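Local coordinates for protein A-type ATP synthase subunit F (Archaeoglobus fulgidus, PDB 2I4R) that probably serves as a subunit of the A-type ATP synthase, the rotary enzyme that makes ATP from ADP using a proton gradient across the membrane, at residues 31-36 with 42-47. Sequence-based numbering, arbitrary orientation.
Sequences DIYEVT and VKAVED
Ala-44 sets its methyl group between Tyr-33 and Val-35, the two side chains that strand 32-34 and the residue after it turn toward helix 38-50. The apolar part of the contact is small: CB of Ala-44 lies 3.9 Å from CG2 of Val-35 and 4.0 Å from CD1 of Tyr-33. With so short a side chain on the helix, strand and helix come close, the CA atoms of Tyr-33 and Ala-44 being 6.6 Å apart. Val-15 of the neighbouring strand 11-16 touches both Tyr-33 and Ala-44, and Val-35 also packs against Ile-41 one turn earlier in the helix.

The tyrosine ring makes the remaining contacts. Its CG stands anti to the carbonyl carbon (chi1 -75°), which lays the ring alongside the helix from Ala-44 to Asp-47. Over one face sits the carbonyl oxygen of Ala-44, 4.2 Å above the plane and displaced toward the rim. One helical turn from Ala-44, CB of Asp-47 approaches CE1 obliquely at 4.1 Å; the carboxylate beyond it is turned nearly parallel to the ring, the planes 10° apart.

Polar links secure the surroundings. The hydroxyl of Tyr-33 is hydrogen-bonded to Arg-51, whose same NH1 forms a salt bridge with Asp-31, and backbone bonds from Asp-31, Tyr-33 and Val-35 join this edge strand to strand 11-16.

Within the parallel sheet of this α/β fold, strand 32-34 leads through a short connection into helix 38-50, which packs on one sheet face while helix 18-26 lies against Ile-32 and Glu-34 on the other. No hydrogen bond is established between the two segments, so the match between them rests largely on van der Waals contact, while the bond to Arg-51 probably steadies the hydroxyl end of Tyr-33.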
loop_
_atom_site.group_PDB
_atom_site.type_symbol
_atom_site.label_atom_id
_atom_site.label_comp_id
_atom_site.label_asym_id
_atom_site.label_seq_id
_atom_site.Cartn_x
_atom_site.Cartn_y
_atom_site.Cartn_z
ATOM N N ASP B 31 -14.964 2.170 -6.943
ATOM C CA ASP B 31 -14.851 0.718 -6.893
ATOM C C ASP B 31 -14.497 0.281 -5.477
ATOM O O ASP B 31 -13.554 -0.482 -5.259
ATOM C CB ASP B 31 -13.787 0.262 -7.896
ATOM C CG ASP B 31 -13.995 -1.163 -8.358
ATOM O OD1 ASP B 31 -13.416 -1.535 -9.403
ATOM O OD2 ASP B 31 -14.732 -1.910 -7.676
ATOM N N ILE B 32 -15.273 0.758 -4.513
ATOM C CA ILE B 32 -15.011 0.453 -3.114
ATOM C C ILE B 32 -15.921 -0.597 -2.461
ATOM O O ILE B 32 -17.102 -0.710 -2.800
ATOM C CB ILE B 32 -14.997 1.794 -2.286
ATOM C CG1 ILE B 32 -15.292 1.529 -0.804
ATOM C CG2 ILE B 32 -15.939 2.798 -2.901
ATOM C CD1 ILE B 32 -16.750 1.373 -0.456
ATOM N N TYR B 33 -15.340 -1.366 -1.537
ATOM C CA TYR B 33 -16.050 -2.403 -0.788
ATOM C C TYR B 33 -16.145 -1.988 0.687
ATOM O O TYR B 33 -15.141 -2.044 1.392
ATOM C CB TYR B 33 -15.281 -3.724 -0.835
ATOM C CG TYR B 33 -15.334 -4.497 -2.130
ATOM C CD1 TYR B 33 -16.270 -5.525 -2.319
ATOM C CD2 TYR B 33 -14.431 -4.225 -3.168
ATOM C CE1 TYR B 33 -16.303 -6.258 -3.515
ATOM C CE2 TYR B 33 -14.458 -4.957 -4.365
ATOM C CZ TYR B 33 -15.395 -5.962 -4.531
ATOM O OH TYR B 33 -15.451 -6.633 -5.728
ATOM N N GLU B 34 -17.327 -1.583 1.156
ATOM C CA GLU B 34 -17.509 -1.190 2.566
ATOM C C GLU B 34 -17.406 -2.438 3.430
ATOM O O GLU B 34 -18.072 -3.437 3.166
ATOM C CB GLU B 34 -18.880 -0.551 2.784
ATOM C CG GLU B 34 -19.115 0.725 1.992
ATOM C CD GLU B 34 -18.455 1.933 2.623
ATOM O OE1 GLU B 34 -17.251 1.852 2.954
ATOM O OE2 GLU B 34 -19.141 2.969 2.784
ATOM N N VAL B 35 -16.592 -2.377 4.475
ATOM C CA VAL B 35 -16.398 -3.545 5.313
ATOM C C VAL B 35 -16.190 -3.285 6.803
ATOM O O VAL B 35 -15.587 -2.298 7.204
ATOM C CB VAL B 35 -15.217 -4.371 4.765
ATOM C CG1 VAL B 35 -14.457 -5.033 5.892
ATOM C CG2 VAL B 35 -15.738 -5.406 3.779
ATOM N N THR B 36 -16.684 -4.208 7.614
ATOM C CA THR B 36 -16.573 -4.117 9.058
ATOM C C THR B 36 -16.401 -5.517 9.652
ATOM O O THR B 36 -15.344 -5.868 10.191
ATOM C CB THR B 36 -17.830 -3.483 9.631
ATOM O OG1 THR B 36 -18.966 -3.974 8.907
ATOM C CG2 THR B 36 -17.767 -1.970 9.510
ATOM N N VAL B 42 -13.264 -10.883 4.625
ATOM C CA VAL B 42 -12.880 -12.074 3.886
ATOM C C VAL B 42 -13.681 -12.310 2.609
ATOM O O VAL B 42 -13.123 -12.739 1.600
ATOM C CB VAL B 42 -12.985 -13.319 4.787
ATOM C CG1 VAL B 42 -12.493 -14.545 4.042
ATOM C CG2 VAL B 42 -12.179 -13.103 6.057
ATOM N N LYS B 43 -14.981 -12.041 2.640
ATOM C CA LYS B 43 -15.785 -12.253 1.448
ATOM C C LYS B 43 -15.381 -11.234 0.402
ATOM O O LYS B 43 -15.177 -11.580 -0.752
ATOM C CB LYS B 43 -17.280 -12.112 1.744
ATOM C CG LYS B 43 -18.145 -12.509 0.547
ATOM C CD LYS B 43 -19.601 -12.010 0.621
ATOM C CE LYS B 43 -20.338 -12.334 -0.688
ATOM N NZ LYS B 43 -21.679 -11.711 -0.795
ATOM N N ALA B 44 -15.261 -9.976 0.820
ATOM C CA ALA B 44 -14.873 -8.887 -0.075
ATOM C C ALA B 44 -13.600 -9.244 -0.806
ATOM O O ALA B 44 -13.489 -9.047 -2.017
ATOM C CB ALA B 44 -14.665 -7.605 0.709
ATOM N N VAL B 45 -12.633 -9.768 -0.070
ATOM C CA VAL B 45 -11.383 -10.150 -0.689
ATOM C C VAL B 45 -11.595 -11.336 -1.622
ATOM O O VAL B 45 -10.947 -11.450 -2.655
ATOM C CB VAL B 45 -10.347 -10.503 0.363
ATOM C CG1 VAL B 45 -9.029 -10.830 -0.304
ATOM C CG2 VAL B 45 -10.203 -9.349 1.328
ATOM N N GLU B 46 -12.505 -12.227 -1.258
ATOM C CA GLU B 46 -12.776 -13.371 -2.110
ATOM C C GLU B 46 -13.411 -12.818 -3.370
ATOM O O GLU B 46 -13.042 -13.194 -4.486
ATOM C CB GLU B 46 -13.745 -14.345 -1.431
ATOM C CG GLU B 46 -13.088 -15.304 -0.435
ATOM C CD GLU B 46 -14.098 -16.188 0.295
ATOM O OE1 GLU B 46 -13.674 -17.162 0.959
ATOM O OE2 GLU B 46 -15.315 -15.903 0.208
ATOM N N ASP B 47 -14.358 -11.906 -3.174
ATOM C CA ASP B 47 -15.077 -11.297 -4.276
ATOM C C ASP B 47 -14.169 -10.527 -5.208
ATOM O O ASP B 47 -14.281 -10.643 -6.427
ATOM C CB ASP B 47 -16.174 -10.376 -3.748
ATOM C CG ASP B 47 -17.188 -11.115 -2.883
ATOM O OD1 ASP B 47 -17.692 -12.186 -3.313
ATOM O OD2 ASP B 47 -17.483 -10.617 -1.771
#